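Local coordinates for protein cortical-lytic enzyme (Clostridium perfringens, PDB 5JIP) that is a muramidase of glycoside hydrolase family 25, probably cleaving cortical peptidoglycan with lysozyme activity during spore germination, at residues 90-93 and 94-98; 135-138 and 139-143; 148-151 and 152-156; 123-126 and 127-131. All blocks are in the same frame, centred on the assembly; numbering follows the deposited sequence.

Interaction 1 of 4, residues 90-93 and 94-98; sequences DQFI and DVLQQ
Phe92 and Leu96, one helical turn apart, make a CH-pi contact on the buried side of helix 83-100, within the beta-alpha-beta unit formed with strands 70-75 and 111-113. Leu96 CD1 stands over the middle of the Phe92 ring, 3.6 Å from its centroid and only 10° off the ring normal. The second methyl of the same fork stands above the same face but farther out, with Leu96 CD2 3.6 Å from Phe92 CE1. Phe92 has CG anti to the backbone N (chi1 -175°), which leans the ring forward along the helix and turns one face to the leucine. A branched leucine suits this place because one methyl sits over the ring centre while the other overhangs its CE1 side. Beneath the pair the backbone bond from Leu96 N to Phe92 O, 2.8 Å, is short and nearly straight.

On another side of the helix, Gln97 folds back along Ile93. Its NE2 donates to Ile93 O at 3.1 Å and arrives from above the carbonyl plane, while the backbone bond from Gln97 N to the same oxygen is weak at 3.3 Å. The side-chain amide therefore supplements a stretched helical bond, and its NE2 also lies 3.5 Å from Ile93 CG2. The other end of this amide, OE1, accepts from Gly103 N, so both ends of the group are held.

Helix 124-142 lies against this surface, bringing Phe138 onto Phe92, Ile93 and Leu96, whereas Phe92 and Val95 also reach Ala42 of strand 38-44.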
loop_
_atom_site.group_PDB
_atom_site.type_symbol
_atom_site.label_atom_id
_atom_site.label_comp_id
_atom_site.label_asym_id
_atom_site.label_seq_id
_atom_site.Cartn_x
_atom_site.Cartn_y
_atom_site.Cartn_z
ATOM N N ASP A 90 8.356 -20.943 17.168
ATOM C CA ASP A 90 9.643 -21.399 16.658
ATOM C C ASP A 90 9.538 -22.799 16.070
ATOM O O ASP A 90 10.198 -23.103 15.075
ATOM C CB ASP A 90 10.703 -21.378 17.761
ATOM C CG ASP A 90 11.201 -19.974 18.082
ATOM O OD1 ASP A 90 10.878 -19.003 17.358
ATOM O OD2 ASP A 90 11.932 -19.836 19.072
ATOM N N GLN A 91 8.733 -23.672 16.687
ATOM C CA GLN A 91 8.583 -25.036 16.174
ATOM C C GLN A 91 7.894 -25.037 14.819
ATOM O O GLN A 91 8.290 -25.773 13.906
ATOM C CB GLN A 91 7.785 -25.881 17.163
ATOM C CG GLN A 91 8.537 -26.227 18.457
ATOM C CD GLN A 91 7.616 -26.773 19.553
ATOM O OE1 GLN A 91 6.428 -26.468 19.588
ATOM N NE2 GLN A 91 8.169 -27.566 20.451
ATOM N N PHE A 92 6.846 -24.225 14.684
ATOM C CA PHE A 92 6.127 -24.090 13.423
ATOM C C PHE A 92 7.052 -23.587 12.314
ATOM O O PHE A 92 7.055 -24.129 11.200
ATOM C CB PHE A 92 4.945 -23.155 13.663
ATOM C CG PHE A 92 4.014 -22.979 12.485
ATOM C CD1 PHE A 92 3.720 -24.023 11.615
ATOM C CD2 PHE A 92 3.400 -21.749 12.281
ATOM C CE1 PHE A 92 2.840 -23.834 10.565
ATOM C CE2 PHE A 92 2.522 -21.564 11.231
ATOM C CZ PHE A 92 2.242 -22.597 10.367
ATOM N N ILE A 93 7.857 -22.574 12.616
ATOM C CA ILE A 93 8.825 -22.025 11.667
ATOM C C ILE A 93 9.758 -23.118 11.170
ATOM O O ILE A 93 10.089 -23.187 9.986
ATOM C CB ILE A 93 9.605 -20.870 12.332
ATOM C CG1 ILE A 93 8.693 -19.658 12.476
ATOM C CG2 ILE A 93 10.871 -20.506 11.534
ATOM C CD1 ILE A 93 9.241 -18.591 13.405
ATOM N N ASP A 94 10.230 -23.955 12.086
ATOM C CA ASP A 94 11.107 -25.070 11.740
ATOM C C ASP A 94 10.388 -26.063 10.836
ATOM O O ASP A 94 10.896 -26.418 9.765
ATOM C CB ASP A 94 11.596 -25.700 13.053
ATOM C CG ASP A 94 12.483 -26.935 12.871
ATOM O OD1 ASP A 94 12.819 -27.338 11.749
ATOM O OD2 ASP A 94 12.845 -27.512 13.922
ATOM N N VAL A 95 9.172 -26.480 11.215
ATOM C CA VAL A 95 8.454 -27.479 10.412
ATOM C C VAL A 95 8.142 -26.937 9.023
ATOM O O VAL A 95 8.305 -27.642 8.021
ATOM C CB VAL A 95 7.180 -27.940 11.134
ATOM C CG1 VAL A 95 6.320 -28.884 10.266
ATOM C CG2 VAL A 95 7.561 -28.628 12.404
ATOM N N LEU A 96 7.673 -25.690 8.940
ATOM C CA LEU A 96 7.357 -25.105 7.636
ATOM C C LEU A 96 8.526 -25.238 6.678
ATOM O O LEU A 96 8.339 -25.607 5.509
ATOM C CB LEU A 96 6.979 -23.636 7.775
ATOM C CG LEU A 96 5.595 -23.363 8.353
ATOM C CD1 LEU A 96 5.518 -21.908 8.822
ATOM C CD2 LEU A 96 4.449 -23.668 7.391
ATOM N N GLN A 97 9.740 -24.916 7.149
ATOM C CA GLN A 97 10.910 -25.005 6.285
ATOM C C GLN A 97 11.210 -26.445 5.904
ATOM O O GLN A 97 11.698 -26.704 4.795
ATOM C CB GLN A 97 12.108 -24.365 6.961
ATOM C CG GLN A 97 11.937 -22.888 7.129
ATOM C CD GLN A 97 13.049 -22.259 7.914
ATOM O OE1 GLN A 97 14.020 -21.773 7.353
ATOM N NE2 GLN A 97 12.900 -22.238 9.223
ATOM N N GLN A 98 10.945 -27.394 6.802
ATOM C CA GLN A 98 11.122 -28.791 6.426
ATOM C C GLN A 98 10.226 -29.146 5.248
ATOM O O GLN A 98 10.611 -29.924 4.368
ATOM C CB GLN A 98 10.823 -29.714 7.610
ATOM C CG GLN A 98 11.728 -29.532 8.797
ATOM C CD GLN A 98 11.446 -30.544 9.897
ATOM O OE1 GLN A 98 11.163 -31.711 9.619
ATOM N NE2 GLN A 98 11.523 -30.109 11.134
#

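Interaction 2 of 4, residues 135-138 and 139-143; sequences RDRF and EEKTR
Phe138 and Thr142 form the close-packed part of this helical turn. Thr142 OG1 donates to Phe138 O at 2.8 Å from above the carbonyl plane, and Thr142 N donates to the same oxygen at 3.0 Å, so two bonds grip one acceptor. With chi1 at 67°, the hydroxyl is wedged between backbone N and carbonyl carbon, leaving Thr142 CG2 to cover one ring face, 4.1 Å from the Phe138 centroid. A threonine suits the place, its hydroxyl serving the backbone and its methyl the aromatic.

The Arg137 and Lys141 side is looser. Lys141 CE sits over the centre of one guanidinium face, 3.4 Å from Arg137 CZ. Arg137 NH2 is 4.1 Å from Lys141 NZ; the Asp90 salt bridge to Arg137, with Glu140 OE1 nearby beyond salt-bridge range, may offset these like charges. A water links Arg135 NH1 (2.9 Å) to Glu139 OE1 (2.6 Å). Outside partners hold more firmly: Asp132 and Asp172 for Arg135, Arg145 and Leu146 N for Glu139, Lys280 of the second subunit for Asp136.

Positive phi at Arg143 is a common helix ending; helix 124-142 joins strands 111-113 and 147-151, in keeping with family 25's TIM-barrel clan.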
loop_
_atom_site.group_PDB
_atom_site.type_symbol
_atom_site.label_atom_id
_atom_site.label_comp_id
_atom_site.label_asym_id
_atom_site.label_seq_id
_atom_site.Cartn_x
_atom_site.Cartn_y
_atom_site.Cartn_z
ATOM N N ARG A 135 2.022 -14.494 17.200
ATOM C CA ARG A 135 2.109 -13.641 16.014
ATOM C C ARG A 135 3.389 -12.799 15.999
ATOM O O ARG A 135 4.071 -12.696 14.966
ATOM C CB ARG A 135 0.863 -12.761 15.945
ATOM C CG ARG A 135 0.836 -11.764 14.797
ATOM C CD ARG A 135 1.212 -10.385 15.250
ATOM N NE ARG A 135 0.168 -9.828 16.118
ATOM C CZ ARG A 135 -0.860 -9.082 15.719
ATOM N NH1 ARG A 135 -0.989 -8.741 14.452
ATOM N NH2 ARG A 135 -1.754 -8.647 16.608
ATOM N N ASP A 136 3.727 -12.163 17.127
ATOM C CA ASP A 136 4.920 -11.315 17.156
ATOM C C ASP A 136 6.182 -12.118 16.863
ATOM O O ASP A 136 7.050 -11.687 16.089
ATOM C CB ASP A 136 5.049 -10.607 18.520
ATOM C CG ASP A 136 4.039 -9.489 18.711
ATOM O OD1 ASP A 136 3.409 -9.051 17.724
ATOM O OD2 ASP A 136 3.882 -9.036 19.863
ATOM N N ARG A 137 6.332 -13.268 17.504
ATOM C CA ARG A 137 7.492 -14.110 17.244
ATOM C C ARG A 137 7.515 -14.572 15.800
ATOM O O ARG A 137 8.552 -14.503 15.126
ATOM C CB ARG A 137 7.483 -15.314 18.181
ATOM C CG ARG A 137 8.681 -16.247 18.036
ATOM C CD ARG A 137 9.953 -15.539 18.425
ATOM N NE ARG A 137 11.022 -16.499 18.659
ATOM C CZ ARG A 137 12.117 -16.239 19.360
ATOM N NH1 ARG A 137 12.303 -15.028 19.894
ATOM N NH2 ARG A 137 13.026 -17.196 19.514
ATOM N N PHE A 138 6.378 -15.074 15.312
ATOM C CA PHE A 138 6.344 -15.646 13.968
ATOM C C PHE A 138 6.741 -14.618 12.912
ATOM O O PHE A 138 7.610 -14.876 12.067
ATOM C CB PHE A 138 4.966 -16.197 13.646
ATOM C CG PHE A 138 4.952 -16.935 12.349
ATOM C CD1 PHE A 138 5.290 -18.270 12.310
ATOM C CD2 PHE A 138 4.716 -16.260 11.146
ATOM C CE1 PHE A 138 5.334 -18.946 11.112
ATOM C CE2 PHE A 138 4.760 -16.939 9.936
ATOM C CZ PHE A 138 5.061 -18.266 9.913
ATOM N N GLU A 139 6.132 -13.437 12.969
ATOM C CA GLU A 139 6.369 -12.415 11.954
ATOM C C GLU A 139 7.759 -11.805 12.078
ATOM O O GLU A 139 8.406 -11.507 11.073
ATOM C CB GLU A 139 5.276 -11.351 12.046
ATOM C CG GLU A 139 3.904 -11.944 11.743
ATOM C CD GLU A 139 2.820 -10.909 11.483
ATOM O OE1 GLU A 139 2.960 -9.745 11.930
ATOM O OE2 GLU A 139 1.799 -11.261 10.832
ATOM N N GLU A 140 8.237 -11.620 13.306
ATOM C CA GLU A 140 9.582 -11.101 13.511
ATOM C C GLU A 140 10.616 -12.027 12.876
ATOM O O GLU A 140 11.554 -11.581 12.209
ATOM C CB GLU A 140 9.792 -10.932 15.019
ATOM C CG GLU A 140 11.142 -10.526 15.446
ATOM C CD GLU A 140 11.618 -11.386 16.584
ATOM O OE1 GLU A 140 10.871 -11.563 17.591
ATOM O OE2 GLU A 140 12.726 -11.918 16.443
ATOM N N LYS A 141 10.426 -13.330 13.033
ATOM C CA LYS A 141 11.407 -14.302 12.594
ATOM C C LYS A 141 11.329 -14.581 11.097
ATOM O O LYS A 141 12.355 -14.881 10.482
ATOM C CB LYS A 141 11.224 -15.596 13.380
ATOM C CG LYS A 141 11.673 -15.505 14.837
ATOM C CD LYS A 141 13.181 -15.546 14.954
ATOM C CE LYS A 141 13.633 -15.394 16.398
ATOM N NZ LYS A 141 15.106 -15.453 16.500
ATOM N N THR A 142 10.145 -14.479 10.485
ATOM C CA THR A 142 9.967 -14.906 9.110
ATOM C C THR A 142 9.770 -13.760 8.127
ATOM O O THR A 142 9.980 -13.969 6.942
ATOM C CB THR A 142 8.751 -15.834 8.985
ATOM O OG1 THR A 142 7.552 -15.088 9.265
ATOM C CG2 THR A 142 8.895 -17.024 9.909
ATOM N N ARG A 143 9.427 -12.560 8.595
ATOM C CA ARG A 143 8.974 -11.468 7.740
ATOM C C ARG A 143 7.747 -11.860 6.913
ATOM O O ARG A 143 7.477 -11.242 5.887
ATOM C CB ARG A 143 10.100 -10.956 6.826
ATOM C CG ARG A 143 9.935 -9.483 6.447
ATOM C CD ARG A 143 10.879 -9.074 5.326
ATOM N NE ARG A 143 10.808 -7.647 5.042
ATOM C CZ ARG A 143 11.208 -7.093 3.903
ATOM N NH1 ARG A 143 11.706 -7.828 2.932
ATOM N NH2 ARG A 143 11.111 -5.791 3.737
HETATM O O HOH W 1 0.754 -8.337 12.174
#

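Interaction 3 of 4, residues 148-151 and 152-156; sequences LYTG and LFFIG
The chain turns sharply at Gly151, where strand 148-151 gives way to helix 152-156 with their axes at 84°, and Ile155 N donates to Gly151 O at 3.0 Å with an N-H...O angle of 169°. Gly151 occupies the N-cap position, and its carbonyl takes the first backbone bond of the new helix. Having no side chain, it cannot cap the helix with a polar group of its own.

Thr150, the last residue before the cap, spreads its two branches over two helical residues. Its hydroxyl comes obliquely up to the ring of Phe154, Thr150 OG1 lying 3.1 Å from Phe154 CD2, and the two side chains cross at about a right angle. The same oxygen that touches the ring is satisfied by a hydrogen bond to Val114 O, just after strand 111-113. The methyl serves the other partner: Thr150 CG2 is 3.6 Å from Ile155 CG1 and 3.7 Å from Ile155 CD1. This division follows from the torsion about the CA-CB bond, chi1 -168°, which sets OG1 beside the carbonyl carbon and CG2 between backbone N and carbonyl carbon. Ile155 CG1 lies beyond the carbonyl oxygen, 3.5 Å from Gly151 O. A beta-branched threonine thus supplies a polar and an apolar arm from a single position.

Tyr158 meets the Phe154 ring, and Phe153 N bonds to a buffer molecule probably taken up from the crystallisation liquor. The strand-to-helix junction belongs to the parallel beta-alpha-beta architecture of the family 25 barrel.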
loop_
_atom_site.group_PDB
_atom_site.type_symbol
_atom_site.label_atom_id
_atom_site.label_comp_id
_atom_site.label_asym_id
_atom_site.label_seq_id
_atom_site.Cartn_x
_atom_site.Cartn_y
_atom_site.Cartn_z
ATOM N N LEU A 148 -4.834 -15.955 11.127
ATOM C CA LEU A 148 -5.504 -16.634 12.236
ATOM C C LEU A 148 -6.715 -17.406 11.732
ATOM O O LEU A 148 -7.571 -16.854 11.028
ATOM C CB LEU A 148 -5.948 -15.642 13.315
ATOM C CG LEU A 148 -6.673 -16.290 14.516
ATOM C CD1 LEU A 148 -5.693 -17.090 15.284
ATOM C CD2 LEU A 148 -7.322 -15.207 15.378
ATOM N N TYR A 149 -6.760 -18.699 12.054
ATOM C CA TYR A 149 -7.952 -19.502 11.870
ATOM C C TYR A 149 -8.639 -19.721 13.213
ATOM O O TYR A 149 -7.993 -20.132 14.189
ATOM C CB TYR A 149 -7.644 -20.866 11.251
ATOM C CG TYR A 149 -8.836 -21.807 11.312
ATOM C CD1 TYR A 149 -9.145 -22.505 12.480
ATOM C CD2 TYR A 149 -9.633 -22.030 10.196
ATOM C CE1 TYR A 149 -10.228 -23.345 12.556
ATOM C CE2 TYR A 149 -10.730 -22.921 10.265
ATOM C CZ TYR A 149 -11.011 -23.569 11.456
ATOM O OH TYR A 149 -12.067 -24.438 11.570
ATOM N N THR A 150 -9.948 -19.488 13.248
ATOM C CA THR A 150 -10.743 -19.828 14.407
ATOM C C THR A 150 -12.193 -19.871 13.965
ATOM O O THR A 150 -12.538 -19.410 12.883
ATOM C CB THR A 150 -10.506 -18.822 15.556
ATOM O OG1 THR A 150 -11.077 -19.335 16.763
ATOM C CG2 THR A 150 -11.123 -17.516 15.261
ATOM N N GLY A 151 -13.054 -20.412 14.842
ATOM C CA GLY A 151 -14.466 -20.515 14.562
ATOM C C GLY A 151 -15.287 -19.374 15.157
ATOM O O GLY A 151 -14.896 -18.747 16.138
ATOM N N LEU A 152 -16.447 -19.128 14.538
ATOM C CA LEU A 152 -17.368 -18.118 15.049
ATOM C C LEU A 152 -17.798 -18.446 16.472
ATOM O O LEU A 152 -17.827 -17.565 17.344
ATOM C CB LEU A 152 -18.586 -18.012 14.125
ATOM C CG LEU A 152 -19.643 -16.940 14.490
ATOM C CD1 LEU A 152 -19.000 -15.576 14.573
ATOM C CD2 LEU A 152 -20.822 -16.899 13.504
ATOM N N PHE A 153 -18.127 -19.712 16.727
ATOM C CA PHE A 153 -18.504 -20.124 18.079
ATOM C C PHE A 153 -17.406 -19.802 19.082
ATOM O O PHE A 153 -17.668 -19.223 20.149
ATOM C CB PHE A 153 -18.820 -21.612 18.083
ATOM C CG PHE A 153 -19.165 -22.149 19.437
ATOM C CD1 PHE A 153 -20.438 -21.998 19.941
ATOM C CD2 PHE A 153 -18.216 -22.802 20.206
ATOM C CE1 PHE A 153 -20.763 -22.480 21.194
ATOM C CE2 PHE A 153 -18.540 -23.285 21.455
ATOM C CZ PHE A 153 -19.814 -23.128 21.943
ATOM N N PHE A 154 -16.167 -20.163 18.742
ATOM C CA PHE A 154 -15.020 -19.946 19.611
ATOM C C PHE A 154 -14.828 -18.467 19.926
ATOM O O PHE A 154 -14.605 -18.098 21.086
ATOM C CB PHE A 154 -13.773 -20.528 18.937
ATOM C CG PHE A 154 -12.579 -20.619 19.822
ATOM C CD1 PHE A 154 -12.404 -21.716 20.638
ATOM C CD2 PHE A 154 -11.602 -19.621 19.820
ATOM C CE1 PHE A 154 -11.302 -21.816 21.457
ATOM C CE2 PHE A 154 -10.489 -19.718 20.629
ATOM C CZ PHE A 154 -10.333 -20.808 21.452
ATOM N N ILE A 155 -14.898 -17.602 18.900
ATOM C CA ILE A 155 -14.809 -16.164 19.129
ATOM C C ILE A 155 -15.863 -15.754 20.149
ATOM O O ILE A 155 -15.586 -14.982 21.068
ATOM C CB ILE A 155 -14.958 -15.396 17.796
ATOM C CG1 ILE A 155 -13.706 -15.600 16.922
ATOM C CG2 ILE A 155 -15.179 -13.912 18.031
ATOM C CD1 ILE A 155 -13.848 -15.066 15.506
ATOM N N GLY A 156 -17.073 -16.306 20.024
ATOM C CA GLY A 156 -18.159 -15.953 20.927
ATOM C C GLY A 156 -17.919 -16.389 22.358
ATOM O O GLY A 156 -18.372 -15.730 23.297
#

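Interaction 4 of 4, residues 123-126 and 127-131; sequences TTTE and LVNWI
Thr125 and Asn129, alongside one another and pointing the same way, pack across the first turns of helix 124-142, whose start is closed by a capping box between Thr123 and Glu126. The methyl Thr125 CG2 lies 3.6 Å from Asn129 ND2, while the backbone bond below runs from Asn129 N to Thr125 O at 2.8 Å. With CG beside its own backbone N (chi1 -79°), Asn129 bends its amide back over the preceding turn, and Asn129 CG comes to 3.1 Å from Thr125 O. A second pair repeats the parallel arrangement less closely: Thr124 CG2 meets Val128 CG2 at 4.1 Å. Thr124, Thr125 and Val128 are beta-branched, and the methyls of Thr124 and Val128 lie side by side, one turn apart.

Further out, the helix start positions this turn. Thr123 at the N-cap lends its hydroxyl to a backbone N-H that lacks a helical acceptor, and Glu126 reaches back with its extended side chain, whose negative charge would probably be favourable near the N-terminal end of the helix. Leu127 N then takes up the regular pattern by donating to Thr123 O.

Among the surroundings, Trp130 NE1 is hydrogen-bonded to Ser84 OG of helix 83-100, and Leu127 rests on Tyr158. The box itself consists of two reciprocal bonds: Glu126 N reaches Thr123 OG1 at 3.0 Å, and Thr123 N meets Glu126 OE1 on its anti side at 2.8 Å, with an N-H...O angle of 172°.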
loop_
_atom_site.group_PDB
_atom_site.type_symbol
_atom_site.label_atom_id
_atom_site.label_comp_id
_atom_site.label_asym_id
_atom_site.label_seq_id
_atom_site.Cartn_x
_atom_site.Cartn_y
_atom_site.Cartn_z
ATOM N N THR A 123 -8.690 -16.553 30.520
ATOM C CA THR A 123 -9.439 -15.342 30.236
ATOM C C THR A 123 -9.227 -14.930 28.775
ATOM O O THR A 123 -8.284 -15.362 28.105
ATOM C CB THR A 123 -9.007 -14.205 31.164
ATOM O OG1 THR A 123 -7.695 -13.777 30.801
ATOM C CG2 THR A 123 -8.977 -14.654 32.604
ATOM N N THR A 124 -10.130 -14.085 28.283
ATOM C CA THR A 124 -9.942 -13.521 26.954
ATOM C C THR A 124 -8.601 -12.803 26.841
ATOM O O THR A 124 -7.916 -12.909 25.816
ATOM C CB THR A 124 -11.094 -12.593 26.637
ATOM O OG1 THR A 124 -12.304 -13.348 26.691
ATOM C CG2 THR A 124 -10.919 -11.949 25.248
ATOM N N THR A 125 -8.197 -12.068 27.885
ATOM C CA THR A 125 -6.893 -11.407 27.835
ATOM C C THR A 125 -5.783 -12.436 27.714
ATOM O O THR A 125 -4.848 -12.269 26.924
ATOM C CB THR A 125 -6.673 -10.536 29.076
ATOM O OG1 THR A 125 -7.713 -9.551 29.168
ATOM C CG2 THR A 125 -5.306 -9.833 29.029
ATOM N N GLU A 126 -5.867 -13.516 28.486
ATOM C CA GLU A 126 -4.818 -14.518 28.437
ATOM C C GLU A 126 -4.765 -15.198 27.070
ATOM O O GLU A 126 -3.672 -15.422 26.530
ATOM C CB GLU A 126 -5.029 -15.543 29.554
ATOM C CG GLU A 126 -4.752 -14.980 30.939
ATOM C CD GLU A 126 -5.181 -15.896 32.061
ATOM O OE1 GLU A 126 -6.226 -16.574 31.922
ATOM O OE2 GLU A 126 -4.454 -15.929 33.085
ATOM N N LEU A 127 -5.923 -15.537 26.501
ATOM C CA LEU A 127 -5.923 -16.223 25.207
ATOM C C LEU A 127 -5.385 -15.300 24.121
ATOM O O LEU A 127 -4.494 -15.676 23.352
ATOM C CB LEU A 127 -7.321 -16.701 24.854
ATOM C CG LEU A 127 -7.475 -17.398 23.496
ATOM C CD1 LEU A 127 -6.623 -18.637 23.436
ATOM C CD2 LEU A 127 -8.918 -17.791 23.207
ATOM N N VAL A 128 -5.887 -14.069 24.070
ATOM C CA VAL A 128 -5.456 -13.146 23.031
ATOM C C VAL A 128 -3.979 -12.799 23.202
ATOM O O VAL A 128 -3.248 -12.719 22.218
ATOM C CB VAL A 128 -6.359 -11.892 23.014
ATOM C CG1 VAL A 128 -5.794 -10.815 22.104
ATOM C CG2 VAL A 128 -7.808 -12.221 22.569
ATOM N N ASN A 129 -3.515 -12.544 24.439
ATOM C CA ASN A 129 -2.094 -12.312 24.653
ATOM C C ASN A 129 -1.242 -13.463 24.112
ATOM O O ASN A 129 -0.155 -13.239 23.567
ATOM C CB ASN A 129 -1.806 -12.110 26.137
ATOM C CG ASN A 129 -2.156 -10.722 26.612
ATOM O OD1 ASN A 129 -2.561 -9.855 25.824
ATOM N ND2 ASN A 129 -1.989 -10.497 27.902
ATOM N N TRP A 130 -1.701 -14.702 24.285
ATOM C CA TRP A 130 -0.938 -15.847 23.788
ATOM C C TRP A 130 -0.866 -15.842 22.264
ATOM O O TRP A 130 0.208 -15.998 21.683
ATOM C CB TRP A 130 -1.556 -17.146 24.306
ATOM C CG TRP A 130 -0.720 -18.329 24.026
ATOM C CD1 TRP A 130 0.180 -18.931 24.871
ATOM C CD2 TRP A 130 -0.677 -19.073 22.803
ATOM N NE1 TRP A 130 0.778 -19.991 24.240
ATOM C CE2 TRP A 130 0.267 -20.101 22.971
ATOM C CE3 TRP A 130 -1.348 -18.965 21.573
ATOM C CZ2 TRP A 130 0.545 -21.040 21.956
ATOM C CZ3 TRP A 130 -1.064 -19.879 20.580
ATOM C CH2 TRP A 130 -0.128 -20.910 20.780
ATOM N N ILE A 131 -2.005 -15.627 21.599
ATOM C CA ILE A 131 -2.020 -15.538 20.142
ATOM C C ILE A 131 -1.124 -14.402 19.665
ATOM O O ILE A 131 -0.326 -14.558 18.737
ATOM C CB ILE A 131 -3.460 -15.348 19.653
ATOM C CG1 ILE A 131 -4.288 -16.557 20.045
ATOM C CG2 ILE A 131 -3.479 -15.043 18.141
ATOM C CD1 ILE A 131 -5.759 -16.352 19.791
#

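In the fold
Interactions 2 and 4 lie on the same helix, 124-142, one at its end and the other at its start, with centres about 18 Å apart. Interaction 1 lies on the neighbouring helix 83-100 and touches interaction 2 through both a salt bridge and aromatic packing. Interaction 3, at a strand-to-helix turn, meets interaction 4 where Phe154 packs on Leu127. Phe92, Leu96 and Phe138 are buried, as are Thr150, Phe154 and Ile155, whereas the Thr123 cap is exposed. The inner faces pair an aromatic with leucine in 1 and with threonine in 2, whose charged outer side reaches the second subunit. Interaction 4 relies on polar capping, whereas interaction 3 uses a backbone bond and the two branches of a threonine.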